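Local coordinates for transcription anti-terminator antagonist UpxZ (Bacteroides uniformis ATCC 8492, PDB 4EPZ), which probably acts as an antagonist of transcription anti-termination and so takes part in regulating capsular polysaccharide synthesis, at residues A[60-64]-A[103-107]; A[67-71]-A[82-86]. All coordinates share one frame; numbering follows the deposited sequence.

In the fold
After helices 5-20 and 32-49 the chain enters helix 56-72, which supplies one side of both contacts: residues 60-64 to interaction 1 and, about two turns further on, residues 67-71 to interaction 2. After a short connection the chain comes back as helix 80-92, and interaction 2 closes this antiparallel hairpin across 10 intervening residues. Interaction 1 closes later, across 38 residues, when helix 102-115 packs on helix 56-72 at an acute angle; the hairpin of interaction 2 therefore lies wholly within its longer loop. With centres 12 Å apart, the two contacts make helix 56-72 the shared partner of two successive helices in this all-helical protein.

Interaction 1: residues A[60-64]-A[103-107]; sequences GNLCL and LKMRL
Leu64 reaches from helix 56-72 between Leu103, Arg106 and Leu107 of helix 102-115 and buries more surface than any other residue of the contact. Its CG stands anti to the backbone N (chi1 180°), which carries the two methyls across to the second helix: CD2 rests 3.7 Å from CB of Arg106, and the same methyl lies 3.8 Å from CD1 of Leu103. The two leucines lie alongside each other, their side chains running opposite ways. Leu103 meets the preceding turn with both branches, CD1 at 3.7 Å from the carbonyl oxygen O of Gly60 and CD2 at 3.8 Å from ND2 of Asn61, an amide whose nitrogen is already bonded to the O of Glu57. Leu107 turns its end inward and lays CD2 3.8 Å from CB of Leu64, with CD1 over the CA of Gly60. The absence of a side chain at Gly60 matters here, because a CB would point into the methyls of Leu103 and Leu107. Arg106 contributes mainly its CB, its extended chain leading away to Glu139 and Ile143 of helix 138-152. The short helix axes come within 10.1 Å at an angle of 36°. With no polar bond joining the segments, their cohesion rests on buried leucine branches fitted against a glycine-containing turn, a contact governed by shape and hydrophobic burial.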
loop_
_atom_site.group_PDB
_atom_site.type_symbol
_atom_site.label_atom_id
_atom_site.label_comp_id
_atom_site.label_asym_id
_atom_site.label_seq_id
_atom_site.Cartn_x
_atom_site.Cartn_y
_atom_site.Cartn_z
ATOM N N GLY A 60 5.804 4.820 8.998
ATOM C CA GLY A 60 4.553 4.607 8.273
ATOM C C GLY A 60 4.706 4.872 6.781
ATOM O O GLY A 60 4.235 4.094 5.948
ATOM N N ASN A 61 5.341 6.000 6.418
ATOM C CA ASN A 61 5.509 6.362 5.004
ATOM C C ASN A 61 6.432 5.370 4.296
ATOM O O ASN A 61 6.173 5.027 3.139
ATOM C CB ASN A 61 6.064 7.777 4.890
ATOM C CG ASN A 61 4.938 8.762 5.001
ATOM O OD1 ASN A 61 4.115 8.865 4.091
ATOM N ND2 ASN A 61 4.837 9.456 6.130
ATOM N N LEU A 62 7.521 4.945 4.981
ATOM C CA LEU A 62 8.432 3.941 4.417
ATOM C C LEU A 62 7.681 2.629 4.151
ATOM O O LEU A 62 7.778 2.055 3.053
ATOM C CB LEU A 62 9.580 3.687 5.403
ATOM C CG LEU A 62 10.776 4.631 5.388
ATOM C CD1 LEU A 62 11.715 4.274 6.559
ATOM C CD2 LEU A 62 11.581 4.478 4.064
ATOM N N CYS A 63 6.939 2.139 5.159
ATOM C CA CYS A 63 6.188 0.892 5.033
ATOM C C CYS A 63 5.155 0.979 3.948
ATOM O O CYS A 63 4.979 0.023 3.198
ATOM C CB CYS A 63 5.547 0.534 6.357
ATOM S SG CYS A 63 6.746 -0.048 7.555
ATOM N N LEU A 64 4.417 2.103 3.894
ATOM C CA LEU A 64 3.413 2.242 2.854
ATOM C C LEU A 64 4.065 2.233 1.470
ATOM O O LEU A 64 3.583 1.517 0.586
ATOM C CB LEU A 64 2.586 3.513 3.039
ATOM C CG LEU A 64 1.500 3.725 1.962
ATOM C CD1 LEU A 64 0.471 2.584 1.976
ATOM C CD2 LEU A 64 0.824 5.086 2.128
ATOM N N LEU A 103 -2.547 8.635 5.584
ATOM C CA LEU A 103 -1.499 7.616 5.669
ATOM C C LEU A 103 -2.008 6.367 6.392
ATOM O O LEU A 103 -1.813 5.227 5.906
ATOM C CB LEU A 103 -0.306 8.203 6.441
ATOM C CG LEU A 103 0.807 7.198 6.811
ATOM C CD1 LEU A 103 1.489 6.565 5.547
ATOM C CD2 LEU A 103 1.831 7.876 7.735
ATOM N N LYS A 104 -2.645 6.585 7.554
ATOM C CA LYS A 104 -3.130 5.466 8.385
ATOM C C LYS A 104 -4.205 4.715 7.610
ATOM O O LYS A 104 -4.171 3.473 7.571
ATOM C CB LYS A 104 -3.633 5.959 9.744
ATOM C CG LYS A 104 -3.940 4.765 10.660
ATOM C CD LYS A 104 -4.278 5.220 12.066
ATOM C CE LYS A 104 -4.289 4.000 12.951
ATOM N NZ LYS A 104 -4.490 4.372 14.381
HETATM N N MSE A 105 -5.102 5.445 6.931
HETATM C CA MSE A 105 -6.135 4.791 6.114
HETATM C C MSE A 105 -5.499 3.899 5.015
HETATM O O MSE A 105 -5.911 2.752 4.811
HETATM C CB MSE A 105 -7.021 5.847 5.449
HETATM C CG MSE A 105 -8.102 5.233 4.571
HETATM SE SE MSE A 105 -9.422 4.248 5.670
HETATM C CE MSE A 105 -10.257 3.360 4.069
ATOM N N ARG A 106 -4.496 4.429 4.329
ATOM C CA ARG A 106 -3.803 3.674 3.266
ATOM C C ARG A 106 -3.087 2.454 3.845
ATOM O O ARG A 106 -3.151 1.385 3.251
ATOM C CB ARG A 106 -2.832 4.596 2.511
ATOM C CG ARG A 106 -3.623 5.616 1.660
ATOM C CD ARG A 106 -2.704 6.706 1.182
ATOM N NE ARG A 106 -3.298 7.420 0.040
ATOM C CZ ARG A 106 -2.751 8.496 -0.527
ATOM N NH1 ARG A 106 -1.638 9.022 -0.032
ATOM N NH2 ARG A 106 -3.337 9.078 -1.567
ATOM N N LEU A 107 -2.483 2.582 5.027
ATOM C CA LEU A 107 -1.788 1.436 5.631
ATOM C C LEU A 107 -2.814 0.360 6.041
ATOM O O LEU A 107 -2.575 -0.844 5.868
ATOM C CB LEU A 107 -0.981 1.870 6.846
ATOM C CG LEU A 107 0.327 2.586 6.543
ATOM C CD1 LEU A 107 0.845 3.274 7.819
ATOM C CD2 LEU A 107 1.403 1.587 6.062
#

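Interaction 2: residues A[67-71]-A[82-86]; sequences LMGYN and RKKQV
The ring of Tyr70 meets Lys83 at its phenolic end, where CD of the lysine approaches obliquely to 3.4 Å from OH. The lysine chain runs roughly perpendicular to the tyrosine side chain, and both polar ends are drawn to Asp46 of helix 32-49, which accepts a hydrogen bond from Tyr70 OH and pairs with Lys83 NZ. At the other end of the tyrosine, CB lies 4.1 Å from CG of Lys84. The second flat group, the amide of Asn71, presents OD1 to NZ of Lys84 in a weak hydrogen bond of 3.3 Å. Its ND2 donates within the helix to O of Leu67 at 2.8 Å, with the acceptor near the amide plane; this oxygen also receives the backbone N of Asn71, from the opposite face of its carbonyl plane. A bend at chi3 (-72°) turns the end of Lys84 toward the amide, while its CD passes Leu67 CD1 at 4.1 Å. A water accepts from Lys84 NZ at 2.9 Å, and Glu114 of helix 102-115 makes a salt bridge with the same nitrogen and a hydrogen bond with Asn71 ND2. Without the amide, as with an alanine here, Lys84 would probably lose a weak acceptor and Glu114 a donor, leaving the lysine end less firmly oriented. The antiparallel hairpin is thus joined by lysine chains whose methylenes pack against Tyr70 and Leu67; salt bridges tie helix 80-92 to helices 32-49 and 102-115, while helix 56-72 joins the same network through the Tyr70 hydroxyl and the Asn71 amide.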
loop_
_atom_site.group_PDB
_atom_site.type_symbol
_atom_site.label_atom_id
_atom_site.label_comp_id
_atom_site.label_asym_id
_atom_site.label_seq_id
_atom_site.Cartn_x
_atom_site.Cartn_y
_atom_site.Cartn_z
ATOM N N LEU A 67 5.094 -1.458 0.634
ATOM C CA LEU A 67 3.962 -2.346 0.345
ATOM C C LEU A 67 3.365 -2.017 -1.008
ATOM O O LEU A 67 3.043 -2.915 -1.798
ATOM C CB LEU A 67 2.888 -2.234 1.448
ATOM C CG LEU A 67 2.029 -3.461 1.721
ATOM C CD1 LEU A 67 2.867 -4.762 1.742
ATOM C CD2 LEU A 67 1.244 -3.266 3.041
HETATM N N MSE A 68 3.190 -0.716 -1.269
HETATM C CA MSE A 68 2.677 -0.252 -2.561
HETATM C C MSE A 68 3.632 -0.638 -3.715
HETATM O O MSE A 68 3.170 -1.159 -4.739
HETATM C CB MSE A 68 2.451 1.262 -2.541
HETATM C CG MSE A 68 1.301 1.639 -1.641
HETATM SE SE MSE A 68 0.922 3.527 -1.767
HETATM C CE MSE A 68 0.329 3.607 -3.622
ATOM N N GLY A 69 4.941 -0.428 -3.505
ATOM C CA GLY A 69 5.989 -0.706 -4.483
ATOM C C GLY A 69 6.016 -2.165 -4.884
ATOM O O GLY A 69 5.914 -2.493 -6.070
ATOM N N TYR A 70 6.112 -3.060 -3.881
ATOM C CA TYR A 70 6.149 -4.500 -4.161
ATOM C C TYR A 70 4.800 -5.014 -4.723
ATOM O O TYR A 70 4.795 -5.976 -5.497
ATOM C CB TYR A 70 6.586 -5.300 -2.933
ATOM C CG TYR A 70 8.068 -5.187 -2.616
ATOM C CD1 TYR A 70 9.034 -5.502 -3.569
ATOM C CD2 TYR A 70 8.502 -4.798 -1.352
ATOM C CE1 TYR A 70 10.403 -5.381 -3.288
ATOM C CE2 TYR A 70 9.866 -4.689 -1.055
ATOM C CZ TYR A 70 10.809 -4.986 -2.024
ATOM O OH TYR A 70 12.143 -4.881 -1.728
ATOM N N ASN A 71 3.674 -4.349 -4.417
ATOM C CA ASN A 71 2.417 -4.765 -5.034
ATOM C C ASN A 71 2.302 -4.237 -6.447
ATOM O O ASN A 71 1.690 -4.900 -7.274
ATOM C CB ASN A 71 1.198 -4.316 -4.236
ATOM C CG ASN A 71 0.849 -5.344 -3.193
ATOM O OD1 ASN A 71 0.363 -6.451 -3.510
ATOM N ND2 ASN A 71 1.268 -5.087 -1.966
ATOM N N ARG A 82 8.053 -13.005 1.038
ATOM C CA ARG A 82 8.719 -12.957 2.346
ATOM C C ARG A 82 8.936 -11.473 2.759
ATOM O O ARG A 82 8.661 -11.102 3.904
ATOM C CB ARG A 82 10.064 -13.685 2.281
ATOM C CG ARG A 82 10.781 -13.735 3.650
ATOM C CD ARG A 82 12.228 -14.208 3.545
ATOM N NE ARG A 82 13.059 -13.260 2.798
ATOM C CZ ARG A 82 13.541 -12.116 3.275
ATOM N NH1 ARG A 82 13.339 -11.779 4.545
ATOM N NH2 ARG A 82 14.252 -11.312 2.494
ATOM N N LYS A 83 9.457 -10.626 1.834
ATOM C CA LYS A 83 9.687 -9.200 2.133
ATOM C C LYS A 83 8.369 -8.474 2.507
ATOM O O LYS A 83 8.374 -7.630 3.410
ATOM C CB LYS A 83 10.371 -8.475 0.960
ATOM C CG LYS A 83 11.804 -8.935 0.675
ATOM C CD LYS A 83 12.344 -8.071 -0.486
ATOM C CE LYS A 83 13.707 -8.492 -0.962
ATOM N NZ LYS A 83 13.898 -8.104 -2.383
ATOM N N LYS A 84 7.237 -8.817 1.856
ATOM C CA LYS A 84 5.967 -8.176 2.198
ATOM C C LYS A 84 5.571 -8.498 3.637
ATOM O O LYS A 84 5.096 -7.617 4.344
ATOM C CB LYS A 84 4.854 -8.558 1.226
ATOM C CG LYS A 84 5.067 -7.860 -0.106
ATOM C CD LYS A 84 3.798 -7.773 -0.919
ATOM C CE LYS A 84 3.376 -9.096 -1.485
ATOM N NZ LYS A 84 2.140 -8.952 -2.318
ATOM N N GLN A 85 5.859 -9.717 4.110
ATOM C CA GLN A 85 5.531 -10.076 5.492
ATOM C C GLN A 85 6.408 -9.318 6.460
ATOM O O GLN A 85 5.919 -8.891 7.503
ATOM C CB GLN A 85 5.618 -11.579 5.722
ATOM C CG GLN A 85 4.527 -12.284 4.875
ATOM C CD GLN A 85 4.172 -13.560 5.543
ATOM O OE1 GLN A 85 5.039 -14.382 5.817
ATOM N NE2 GLN A 85 2.925 -13.701 5.921
ATOM N N VAL A 86 7.709 -9.099 6.117
ATOM C CA VAL A 86 8.559 -8.244 6.974
ATOM C C VAL A 86 7.912 -6.838 7.116
ATOM O O VAL A 86 7.861 -6.273 8.211
ATOM C CB VAL A 86 10.008 -8.163 6.399
ATOM C CG1 VAL A 86 10.866 -7.156 7.191
ATOM C CG2 VAL A 86 10.658 -9.559 6.363
HETATM O O HOH W 1 2.778 -8.708 -5.088
#